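Local coordinates for putative uncharacterized protein (Ustilago maydis, PDB 4GNX) that probably serves as the large subunit of replication protein A, binding single-stranded DNA through several OB-fold domains in a complex with two other protein chains, at residues N125-V130 against Q134-I139; N268-R273 against M401-A406; A366-G371 against A424-F429. One frame throughout, in Å; residues are numbered along the deposited sequence.

Contact 1 of 3, residues N125-V130 against Q134-I139; sequences NELESV and QQCDVI. Unlike the reference sequence in segment 134-139: Gln135 (reference Thr).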
loop_
_atom_site.group_PDB
_atom_site.type_symbol
_atom_site.label_atom_id
_atom_site.label_comp_id
_atom_site.label_asym_id
_atom_site.label_seq_id
_atom_site.Cartn_x
_atom_site.Cartn_y
_atom_site.Cartn_z
ATOM N N ASN C 125 -15.352 10.604 -20.939
ATOM C CA ASN C 125 -14.088 10.943 -21.603
ATOM C C ASN C 125 -12.994 11.486 -20.665
ATOM O O ASN C 125 -11.818 11.496 -21.021
ATOM C CB ASN C 125 -14.314 11.877 -22.809
ATOM C CG ASN C 125 -15.350 12.954 -22.543
ATOM O OD1 ASN C 125 -16.499 12.663 -22.200
ATOM N ND2 ASN C 125 -14.950 14.205 -22.712
ATOM N N GLU C 126 -13.380 11.910 -19.465
ATOM C CA GLU C 126 -12.440 12.519 -18.516
ATOM C C GLU C 126 -11.829 11.498 -17.542
ATOM O O GLU C 126 -10.832 11.782 -16.870
ATOM C CB GLU C 126 -13.128 13.653 -17.748
ATOM C CG GLU C 126 -14.033 14.521 -18.618
ATOM C CD GLU C 126 -14.392 15.864 -17.994
ATOM O OE1 GLU C 126 -14.913 15.878 -16.849
ATOM O OE2 GLU C 126 -14.171 16.907 -18.664
ATOM N N LEU C 127 -12.427 10.307 -17.497
ATOM C CA LEU C 127 -12.046 9.249 -16.560
ATOM C C LEU C 127 -10.589 8.868 -16.637
ATOM O O LEU C 127 -10.008 8.439 -15.647
ATOM C CB LEU C 127 -12.876 7.991 -16.803
ATOM C CG LEU C 127 -14.363 8.030 -16.454
ATOM C CD1 LEU C 127 -15.090 6.887 -17.145
ATOM C CD2 LEU C 127 -14.594 7.982 -14.950
ATOM N N GLU C 128 -10.002 9.006 -17.816
ATOM C CA GLU C 128 -8.611 8.628 -17.993
ATOM C C GLU C 128 -7.673 9.532 -17.192
ATOM O O GLU C 128 -6.505 9.204 -17.009
ATOM C CB GLU C 128 -8.232 8.558 -19.477
ATOM C CG GLU C 128 -8.761 9.699 -20.342
ATOM C CD GLU C 128 -8.441 9.519 -21.826
ATOM O OE1 GLU C 128 -8.529 8.378 -22.336
ATOM O OE2 GLU C 128 -8.110 10.525 -22.490
ATOM N N SER C 129 -8.204 10.647 -16.693
ATOM C CA SER C 129 -7.443 11.555 -15.823
ATOM C C SER C 129 -7.560 11.213 -14.322
ATOM O O SER C 129 -6.726 11.627 -13.520
ATOM C CB SER C 129 -7.838 13.015 -16.081
ATOM O OG SER C 129 -9.159 13.269 -15.631
ATOM N N VAL C 130 -8.603 10.470 -13.957
ATOM C CA VAL C 130 -8.772 9.921 -12.604
ATOM C C VAL C 130 -7.860 8.706 -12.445
ATOM O O VAL C 130 -7.782 7.864 -13.344
ATOM C CB VAL C 130 -10.226 9.443 -12.358
ATOM C CG1 VAL C 130 -10.377 8.843 -10.961
ATOM C CG2 VAL C 130 -11.223 10.572 -12.585
ATOM N N GLN C 134 -9.821 4.620 -7.074
ATOM C CA GLN C 134 -10.359 5.827 -6.461
ATOM C C GLN C 134 -11.859 6.026 -6.679
ATOM O O GLN C 134 -12.426 5.568 -7.684
ATOM C CB GLN C 134 -9.592 7.055 -6.926
ATOM C CG GLN C 134 -8.367 7.346 -6.081
ATOM C CD GLN C 134 -8.100 8.829 -5.946
ATOM O OE1 GLN C 134 -8.065 9.562 -6.936
ATOM N NE2 GLN C 134 -7.910 9.283 -4.713
ATOM N N GLN C 135 -12.480 6.708 -5.711
ATOM C CA GLN C 135 -13.912 7.027 -5.712
ATOM C C GLN C 135 -14.191 8.095 -6.741
ATOM O O GLN C 135 -13.406 9.032 -6.886
ATOM C CB GLN C 135 -14.357 7.563 -4.345
ATOM C CG GLN C 135 -13.652 6.956 -3.144
ATOM C CD GLN C 135 -13.982 5.485 -2.955
ATOM O OE1 GLN C 135 -14.257 4.763 -3.928
ATOM N NE2 GLN C 135 -13.956 5.029 -1.697
ATOM N N CYS C 136 -15.327 7.967 -7.420
ATOM C CA CYS C 136 -15.700 8.874 -8.496
ATOM C C CYS C 136 -17.208 8.818 -8.757
ATOM O O CYS C 136 -17.849 7.811 -8.454
ATOM C CB CYS C 136 -14.855 8.546 -9.738
ATOM S SG CYS C 136 -15.709 8.371 -11.312
ATOM N N ASP C 137 -17.770 9.907 -9.284
ATOM C CA ASP C 137 -19.190 9.953 -9.637
ATOM C C ASP C 137 -19.398 9.991 -11.143
ATOM O O ASP C 137 -18.753 10.773 -11.831
ATOM C CB ASP C 137 -19.849 11.180 -9.020
ATOM C CG ASP C 137 -20.033 11.057 -7.524
ATOM O OD1 ASP C 137 -19.765 9.966 -6.974
ATOM O OD2 ASP C 137 -20.445 12.062 -6.899
ATOM N N VAL C 138 -20.313 9.167 -11.649
ATOM C CA VAL C 138 -20.560 9.076 -13.093
ATOM C C VAL C 138 -22.047 9.002 -13.426
ATOM O O VAL C 138 -22.784 8.236 -12.810
ATOM C CB VAL C 138 -19.840 7.852 -13.722
ATOM C CG1 VAL C 138 -20.432 7.483 -15.074
ATOM C CG2 VAL C 138 -18.346 8.104 -13.856
ATOM N N ILE C 139 -22.468 9.810 -14.402
ATOM C CA ILE C 139 -23.791 9.687 -15.029
ATOM C C ILE C 139 -23.688 9.410 -16.544
ATOM O O ILE C 139 -22.731 9.835 -17.204
ATOM C CB ILE C 139 -24.676 10.927 -14.752
ATOM C CG1 ILE C 139 -26.149 10.625 -15.073
ATOM C CG2 ILE C 139 -24.134 12.160 -15.473
ATOM C CD1 ILE C 139 -27.127 11.650 -14.546
#

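Contact 2 of 3, residues N268-R273 against M401-A406; sequences NMAERR and MFNCRA. With nucleotides of chain G.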
loop_
_atom_site.group_PDB
_atom_site.type_symbol
_atom_site.label_atom_id
_atom_site.label_comp_id
_atom_site.label_asym_id
_atom_site.label_seq_id
_atom_site.Cartn_x
_atom_site.Cartn_y
_atom_site.Cartn_z
ATOM N N ASN C 268 -8.107 -4.181 -11.780
ATOM C CA ASN C 268 -6.762 -3.771 -12.156
ATOM C C ASN C 268 -6.007 -4.960 -12.718
ATOM O O ASN C 268 -5.912 -6.006 -12.080
ATOM C CB ASN C 268 -6.017 -3.125 -10.983
ATOM C CG ASN C 268 -6.345 -1.652 -10.823
ATOM O OD1 ASN C 268 -7.138 -1.090 -11.577
ATOM N ND2 ASN C 268 -5.727 -1.015 -9.837
ATOM N N MET C 269 -5.559 -4.794 -13.960
ATOM C CA MET C 269 -4.733 -5.751 -14.713
ATOM C C MET C 269 -3.404 -6.001 -14.019
ATOM O O MET C 269 -2.361 -5.552 -14.490
ATOM C CB MET C 269 -4.427 -5.182 -16.102
ATOM C CG MET C 269 -5.616 -5.025 -17.027
ATOM S SD MET C 269 -5.150 -4.132 -18.521
ATOM C CE MET C 269 -6.256 -4.849 -19.747
ATOM N N ALA C 270 -3.439 -6.723 -12.908
ATOM C CA ALA C 270 -2.283 -6.874 -12.029
ATOM C C ALA C 270 -2.510 -6.146 -10.704
ATOM O O ALA C 270 -1.767 -5.227 -10.361
ATOM C CB ALA C 270 -0.994 -6.403 -12.701
ATOM N N GLU C 271 -3.537 -6.570 -9.968
ATOM C CA GLU C 271 -3.790 -6.084 -8.609
ATOM C C GLU C 271 -2.559 -6.285 -7.710
ATOM O O GLU C 271 -1.811 -7.265 -7.894
ATOM C CB GLU C 271 -4.988 -6.826 -8.015
ATOM C CG GLU C 271 -6.324 -6.513 -8.677
ATOM C CD GLU C 271 -6.894 -5.177 -8.233
ATOM O OE1 GLU C 271 -6.301 -4.537 -7.308
ATOM O OE2 GLU C 271 -7.938 -4.769 -8.810
ATOM N N ARG C 272 -2.332 -5.363 -6.761
ATOM C CA ARG C 272 -1.234 -5.553 -5.811
ATOM C C ARG C 272 -1.509 -6.756 -4.909
ATOM O O ARG C 272 -2.639 -6.978 -4.482
ATOM C CB ARG C 272 -0.932 -4.309 -4.971
ATOM C CG ARG C 272 0.576 -4.064 -4.852
ATOM C CD ARG C 272 1.071 -3.667 -3.458
ATOM N NE ARG C 272 0.908 -2.256 -3.066
ATOM C CZ ARG C 272 0.679 -1.224 -3.885
ATOM N NH1 ARG C 272 0.586 -1.372 -5.203
ATOM N NH2 ARG C 272 0.536 -0.007 -3.375
ATOM N N ARG C 273 -0.472 -7.542 -4.649
ATOM C CA ARG C 273 -0.590 -8.759 -3.858
ATOM C C ARG C 273 0.606 -8.896 -2.929
ATOM O O ARG C 273 1.627 -8.263 -3.132
ATOM C CB ARG C 273 -0.674 -9.982 -4.784
ATOM C CG ARG C 273 -1.970 -10.098 -5.571
ATOM C CD ARG C 273 -2.977 -10.939 -4.815
ATOM N NE ARG C 273 -4.361 -10.736 -5.253
ATOM C CZ ARG C 273 -5.304 -10.154 -4.512
ATOM N NH1 ARG C 273 -5.009 -9.711 -3.292
ATOM N NH2 ARG C 273 -6.543 -10.023 -4.987
ATOM N N MET C 401 8.806 -2.133 -6.697
ATOM C CA MET C 401 7.519 -2.581 -7.187
ATOM C C MET C 401 7.785 -3.476 -8.374
ATOM O O MET C 401 8.450 -3.071 -9.322
ATOM C CB MET C 401 6.626 -1.418 -7.590
ATOM C CG MET C 401 5.640 -0.977 -6.506
ATOM S SD MET C 401 4.510 -2.265 -5.903
ATOM C CE MET C 401 4.065 -3.066 -7.446
ATOM N N PHE C 402 7.288 -4.702 -8.311
ATOM C CA PHE C 402 7.482 -5.659 -9.387
ATOM C C PHE C 402 6.176 -5.963 -10.096
ATOM O O PHE C 402 5.186 -6.343 -9.482
ATOM C CB PHE C 402 8.029 -6.979 -8.835
ATOM C CG PHE C 402 9.431 -6.910 -8.334
ATOM C CD1 PHE C 402 9.691 -7.011 -6.976
ATOM C CD2 PHE C 402 10.495 -6.785 -9.218
ATOM C CE1 PHE C 402 10.986 -6.960 -6.493
ATOM C CE2 PHE C 402 11.795 -6.736 -8.750
ATOM C CZ PHE C 402 12.044 -6.827 -7.384
ATOM N N ASN C 403 6.186 -5.813 -11.402
ATOM C CA ASN C 403 5.045 -6.186 -12.200
ATOM C C ASN C 403 5.339 -7.528 -12.845
ATOM O O ASN C 403 6.329 -7.689 -13.560
ATOM C CB ASN C 403 4.760 -5.119 -13.255
ATOM C CG ASN C 403 3.422 -5.319 -13.917
ATOM O OD1 ASN C 403 2.477 -5.768 -13.272
ATOM N ND2 ASN C 403 3.329 -5.007 -15.211
ATOM N N CYS C 404 4.481 -8.501 -12.585
ATOM C CA CYS C 404 4.776 -9.865 -12.991
ATOM C C CYS C 404 3.648 -10.580 -13.685
ATOM O O CYS C 404 2.468 -10.275 -13.487
ATOM C CB CYS C 404 5.156 -10.718 -11.785
ATOM S SG CYS C 404 6.323 -9.963 -10.654
ATOM N N ARG C 405 4.048 -11.559 -14.488
ATOM C CA ARG C 405 3.159 -12.588 -14.988
ATOM C C ARG C 405 3.558 -13.910 -14.326
ATOM O O ARG C 405 4.709 -14.091 -13.909
ATOM C CB ARG C 405 3.245 -12.680 -16.517
ATOM C CG ARG C 405 4.609 -12.302 -17.094
ATOM C CD ARG C 405 4.622 -12.308 -18.617
ATOM N NE ARG C 405 4.529 -13.667 -19.148
ATOM C CZ ARG C 405 4.202 -13.977 -20.403
ATOM N NH1 ARG C 405 3.922 -13.028 -21.295
ATOM N NH2 ARG C 405 4.146 -15.253 -20.774
ATOM N N ALA C 406 2.597 -14.821 -14.211
ATOM C CA ALA C 406 2.853 -16.175 -13.712
ATOM C C ALA C 406 2.212 -17.166 -14.661
ATOM O O ALA C 406 1.021 -17.071 -14.941
ATOM C CB ALA C 406 2.293 -16.349 -12.308
ATOM P P DT G 8 -12.148 -13.586 -13.610
ATOM O OP1 DT G 8 -13.111 -14.433 -14.359
ATOM O OP2 DT G 8 -11.121 -14.235 -12.746
ATOM O "O5'" DT G 8 -11.421 -12.606 -14.634
ATOM C "C5'" DT G 8 -12.060 -12.212 -15.859
ATOM C "C4'" DT G 8 -11.151 -11.295 -16.641
ATOM O "O4'" DT G 8 -10.935 -10.079 -15.888
ATOM C "C3'" DT G 8 -9.751 -11.849 -16.876
ATOM O "O3'" DT G 8 -9.696 -12.831 -17.924
ATOM C "C2'" DT G 8 -8.941 -10.581 -17.074
ATOM C "C1'" DT G 8 -9.583 -9.641 -16.056
ATOM N N1 DT G 8 -8.931 -9.616 -14.720
ATOM C C2 DT G 8 -8.268 -8.468 -14.339
ATOM O O2 DT G 8 -8.194 -7.475 -15.042
ATOM N N3 DT G 8 -7.694 -8.525 -13.094
ATOM C C4 DT G 8 -7.709 -9.590 -12.216
ATOM O O4 DT G 8 -7.147 -9.493 -11.128
ATOM C C5 DT G 8 -8.415 -10.764 -12.681
ATOM C C7 DT G 8 -8.482 -11.968 -11.797
ATOM C C6 DT G 8 -8.983 -10.717 -13.893
ATOM P P DT G 9 -9.668 -12.540 -19.497
ATOM O OP1 DT G 9 -10.688 -11.496 -19.789
ATOM O OP2 DT G 9 -9.769 -13.871 -20.148
ATOM O "O5'" DT G 9 -8.219 -11.954 -19.816
ATOM C "C5'" DT G 9 -7.884 -11.453 -21.127
ATOM C "C4'" DT G 9 -6.860 -10.348 -21.012
ATOM O "O4'" DT G 9 -6.759 -9.936 -19.626
ATOM C "C3'" DT G 9 -5.439 -10.726 -21.447
ATOM O "O3'" DT G 9 -4.805 -9.634 -22.136
ATOM C "C2'" DT G 9 -4.728 -10.971 -20.126
ATOM C "C1'" DT G 9 -5.394 -9.931 -19.246
ATOM N N1 DT G 9 -5.318 -10.150 -17.788
ATOM C C2 DT G 9 -4.775 -9.139 -17.030
ATOM O O2 DT G 9 -4.359 -8.096 -17.512
ATOM N N3 DT G 9 -4.728 -9.393 -15.681
ATOM C C4 DT G 9 -5.161 -10.534 -15.032
ATOM O O4 DT G 9 -5.055 -10.621 -13.811
ATOM C C5 DT G 9 -5.718 -11.558 -15.889
ATOM C C7 DT G 9 -6.212 -12.830 -15.275
ATOM C C6 DT G 9 -5.766 -11.318 -17.207
ATOM P P DT G 11 3.956 -9.514 -23.747
ATOM O OP1 DT G 11 4.878 -10.176 -22.786
ATOM O OP2 DT G 11 3.951 -8.032 -23.837
ATOM O "O5'" DT G 11 4.224 -10.081 -25.216
ATOM C "C5'" DT G 11 5.095 -11.211 -25.475
ATOM C "C4'" DT G 11 6.552 -10.800 -25.463
ATOM O "O4'" DT G 11 7.274 -11.657 -24.555
ATOM C "C3'" DT G 11 7.296 -10.949 -26.789
ATOM O "O3'" DT G 11 8.429 -10.063 -26.865
ATOM C "C2'" DT G 11 7.718 -12.408 -26.770
ATOM C "C1'" DT G 11 7.928 -12.696 -25.282
ATOM N N1 DT G 11 7.378 -13.973 -24.813
ATOM C C2 DT G 11 7.682 -14.371 -23.531
ATOM O O2 DT G 11 8.399 -13.726 -22.784
ATOM N N3 DT G 11 7.113 -15.563 -23.155
ATOM C C4 DT G 11 6.286 -16.371 -23.913
ATOM O O4 DT G 11 5.850 -17.416 -23.437
ATOM C C5 DT G 11 6.002 -15.885 -25.245
ATOM C C7 DT G 11 5.114 -16.691 -26.140
ATOM C C6 DT G 11 6.550 -14.723 -25.621
#

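Contact 3 of 3, residues A366-G371 against A424-F429; sequences ATQLIG and AAPVDF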
loop_
_atom_site.group_PDB
_atom_site.type_symbol
_atom_site.label_atom_id
_atom_site.label_comp_id
_atom_site.label_asym_id
_atom_site.label_seq_id
_atom_site.Cartn_x
_atom_site.Cartn_y
_atom_site.Cartn_z
ATOM N N ALA C 366 16.644 -6.565 -15.690
ATOM C CA ALA C 366 17.779 -7.020 -14.906
ATOM C C ALA C 366 18.920 -6.010 -14.876
ATOM O O ALA C 366 19.711 -6.000 -13.930
ATOM C CB ALA C 366 18.259 -8.379 -15.386
ATOM N N THR C 367 18.982 -5.144 -15.892
ATOM C CA THR C 367 20.036 -4.128 -15.968
ATOM C C THR C 367 19.927 -3.094 -14.857
ATOM O O THR C 367 20.926 -2.754 -14.227
ATOM C CB THR C 367 20.096 -3.428 -17.341
ATOM O OG1 THR C 367 20.446 -4.383 -18.345
ATOM C CG2 THR C 367 21.146 -2.337 -17.340
ATOM N N GLN C 368 18.720 -2.603 -14.614
ATOM C CA GLN C 368 18.507 -1.674 -13.514
ATOM C C GLN C 368 18.617 -2.370 -12.169
ATOM O O GLN C 368 18.949 -1.750 -11.164
ATOM C CB GLN C 368 17.160 -0.971 -13.633
ATOM C CG GLN C 368 15.986 -1.921 -13.792
ATOM C CD GLN C 368 14.671 -1.304 -13.355
ATOM O OE1 GLN C 368 14.604 -0.583 -12.344
ATOM N NE2 GLN C 368 13.606 -1.589 -14.113
ATOM N N LEU C 369 18.347 -3.662 -12.139
ATOM C CA LEU C 369 18.506 -4.372 -10.895
ATOM C C LEU C 369 19.968 -4.504 -10.489
ATOM O O LEU C 369 20.265 -4.744 -9.330
ATOM C CB LEU C 369 17.806 -5.725 -10.945
ATOM C CG LEU C 369 16.499 -5.717 -10.143
ATOM C CD1 LEU C 369 15.427 -4.808 -10.737
ATOM C CD2 LEU C 369 15.950 -7.118 -9.997
ATOM N N ILE C 370 20.876 -4.310 -11.442
ATOM C CA ILE C 370 22.313 -4.449 -11.191
ATOM C C ILE C 370 23.065 -3.143 -11.487
ATOM O O ILE C 370 24.177 -2.930 -11.005
ATOM C CB ILE C 370 22.893 -5.656 -11.973
ATOM C CG1 ILE C 370 22.232 -6.945 -11.475
ATOM C CG2 ILE C 370 24.409 -5.763 -11.815
ATOM C CD1 ILE C 370 22.150 -8.036 -12.508
ATOM N N GLY C 371 22.434 -2.257 -12.253
ATOM C CA GLY C 371 22.974 -0.924 -12.529
ATOM C C GLY C 371 24.057 -1.027 -13.574
ATOM O O GLY C 371 24.998 -0.233 -13.583
ATOM N N ALA C 424 10.097 -3.649 -13.345
ATOM C CA ALA C 424 10.458 -3.390 -11.955
ATOM C C ALA C 424 10.730 -1.898 -11.772
ATOM O O ALA C 424 11.569 -1.324 -12.446
ATOM C CB ALA C 424 11.664 -4.212 -11.551
ATOM N N ALA C 425 9.985 -1.258 -10.891
ATOM C CA ALA C 425 10.221 0.149 -10.597
ATOM C C ALA C 425 10.711 0.261 -9.168
ATOM O O ALA C 425 10.269 -0.498 -8.309
ATOM C CB ALA C 425 8.953 0.955 -10.797
ATOM N N PRO C 426 11.647 1.190 -8.910
ATOM C CA PRO C 426 12.124 1.390 -7.533
ATOM C C PRO C 426 11.016 2.037 -6.702
ATOM O O PRO C 426 10.296 2.889 -7.204
ATOM C CB PRO C 426 13.300 2.343 -7.714
ATOM C CG PRO C 426 12.951 3.113 -8.949
ATOM C CD PRO C 426 12.256 2.144 -9.857
ATOM N N VAL C 427 10.859 1.613 -5.460
ATOM C CA VAL C 427 9.791 2.141 -4.607
ATOM C C VAL C 427 9.826 3.663 -4.422
ATOM O O VAL C 427 10.886 4.249 -4.155
ATOM C CB VAL C 427 9.815 1.474 -3.218
ATOM C CG1 VAL C 427 8.804 2.139 -2.281
ATOM C CG2 VAL C 427 9.573 -0.039 -3.330
ATOM N N ASP C 428 8.664 4.295 -4.580
ATOM C CA ASP C 428 8.486 5.708 -4.235
ATOM C C ASP C 428 8.069 5.865 -2.752
ATOM O O ASP C 428 6.882 5.798 -2.389
ATOM C CB ASP C 428 7.474 6.356 -5.166
ATOM C CG ASP C 428 7.196 7.807 -4.812
ATOM O OD1 ASP C 428 7.373 8.209 -3.638
ATOM O OD2 ASP C 428 6.783 8.558 -5.718
ATOM N N PHE C 429 9.062 6.096 -1.905
ATOM C CA PHE C 429 8.864 6.005 -0.464
ATOM C C PHE C 429 7.780 6.903 0.073
ATOM O O PHE C 429 6.962 6.452 0.865
ATOM C CB PHE C 429 10.181 6.198 0.289
ATOM C CG PHE C 429 11.093 5.015 0.175
ATOM C CD1 PHE C 429 12.355 5.141 -0.393
ATOM C CD2 PHE C 429 10.661 3.760 0.601
ATOM C CE1 PHE C 429 13.183 4.044 -0.498
ATOM C CE2 PHE C 429 11.475 2.650 0.481
ATOM C CZ PHE C 429 12.739 2.794 -0.071
#

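Contact 1 of 3, residues N125-V130 against Q134-I139
Val130 and Gln134 bring the two backbones nearest, with their CA atoms 7.6 Å apart. Residues 127-129 are in 3-10 conformation, and segment 134-139 enters the long strand 135-152, the first strand of the second OB-fold domain. No hydrogen bond crosses; the closest contacts are between apolar side chains, and the 3-10 residues pack against the side of the strand that carries Cys136 and Val138.

Leu127 makes the closest contacts. Its CG stands beside the backbone N (chi1 -69°), and the side chain then brings CD2 to the strand, where this one methyl meets two residues: Cys136 SG at 3.8 Å and Val138 CG2 at 3.9 Å. The leucine and valine side chains cross at about a right angle. Val130 shares the burial, its CB directed toward the strand, with CG1 approaching Gln134 CB more loosely at 4.5 Å. Val206 of the neighbouring strand 198-207 also packs on Val130 and Cys136, while Asp137, pointing away from the turn, forms a salt bridge with Lys202. The turn itself is tied by Arg212, which bonds to Leu127 O, and by a double grip on Glu126 O, taken by Ser129 N at 2.9 Å and by Ser129 OG in the carbonyl plane.

Contact 2 of 3, residues N268-R273 against M401-A406
Ala270 meets Asn403 where segment 268-273 passes over strand 398-411, part of the OB-fold of the replication factor-A C-terminal domain; their CA atoms are 7.4 Å apart, the nearest pair in the two backbones. The packing is slight and no hydrogen bond crosses. The methyl of Ala270 points toward the strand and rests on the amide group of Asn403, whose CG is anti to the backbone N (chi1 -168°), which carries the amide toward Ala270. Beyond it, Arg272 and Met401 cross at about a right angle, both chains bent, with Arg272 NH1 4.1 Å from Met401 SD. The charge of that guanidinium is met elsewhere, in a salt bridge with Glu435.

Polar bonds shape the loop itself. Met269 is the centre of an inverse gamma turn, closed by a weak bond from Ala270 N to Asn268 O. Just beside it, Asn268 N donates to Glu271 OE2 at 3.0 Å, coming from above the carboxylate plane.

The turn also places the loop on the path of the bound single-stranded DNA. Asn268 O accepts from N3 of DT8 of chain G at 3.2 Å in an almost straight bond (173°), so the thymine base is held by a backbone carbonyl. The Met269 side chain lies alongside O2 of DT9 of chain G. On the strand side, Arg405 reaches toward DT11 of chain G, its NH1 3.4 Å from phosphate oxygen OP1, an approach that charge would favour.

In the fold, segment 268-273 runs between helices 229-242 and 275-280, with backbone hydrogen bonds of Glu271 and Arg273 to Asn293 of strand 290-310. Strand 398-411 is flanked in its antiparallel sheet by that same strand 290-310 and by strand 414-426.

Contact 3 of 3, residues A366-G371 against A424-F429
Gln368 reaches Ala424 because its CG is tucked between the backbone N and the carbonyl carbon (chi1 53°), after which the chain runs extended and carries the amide off the helix to the strand. There NE2 donates to Ala424 O at 2.6 Å, in the plane of that carbonyl; the bond is well bent, with an N-H...O angle of 136°, and the acceptor is tilted out of the plane of the glutamine amide. The other end of the amide, Gln368 OE1, lies 3.1 Å from the same Ala424 O without bonding, two acceptors facing each other, and the detail of this amide's placing is uncertain. OE1 also comes to 4.4 Å from Pro426 CD.

The neighbouring Leu369 adds an apolar contact. Its side chain brings CD1 against the methyl of Ala424, CD1 to CB being 3.9 Å, and it also packs on Tyr400 of strand 398-411. Ala424 is therefore held on two counts from the helix, by its carbonyl and by its methyl, and Asp365 adds a third by accepting from its backbone N.

Both segments belong to the OB-fold of the C-terminal domain. Helix 363-370 follows the third strand of its five-stranded sheet, and Ala424 lies near the end of the fifth strand. The short helical and strand axes pass 9.2 Å apart at 28°, close to parallel. At the helix end Thr367 O accepts from Ile370 N and from Gly371 N, and the glycine then turns the chain out with a positive phi.

Past the strand, Asp428 is the N-cap of helix 429-441, its OD1 accepting from the backbone N of Lys431, and Phe429 meets the ring of Phe122 of a neighbouring subunit.

Overall arrangement
Contact 1 belongs to the second OB-fold domain, contact 3 to the third, and contact 2 ties what is probably the linker between them to the third domain's sheet. The centres of contacts 1 and 2 are about 23 Å apart, with nearest atoms about 7 Å apart and no touch; contacts 1 and 3 are farther still, about 31 Å between centres. Contacts 2 and 3 do touch, their centres about 16 Å apart, on adjacent strands: Met401 N lies 2.7 Å from Ala425 O, a probable hydrogen bond, and Phe402 CD2 packs on Ala424 CB. Contact 2 meets the bound DNA directly, whereas contacts 1 and 3 each stop about 9 Å short at their nearest atoms.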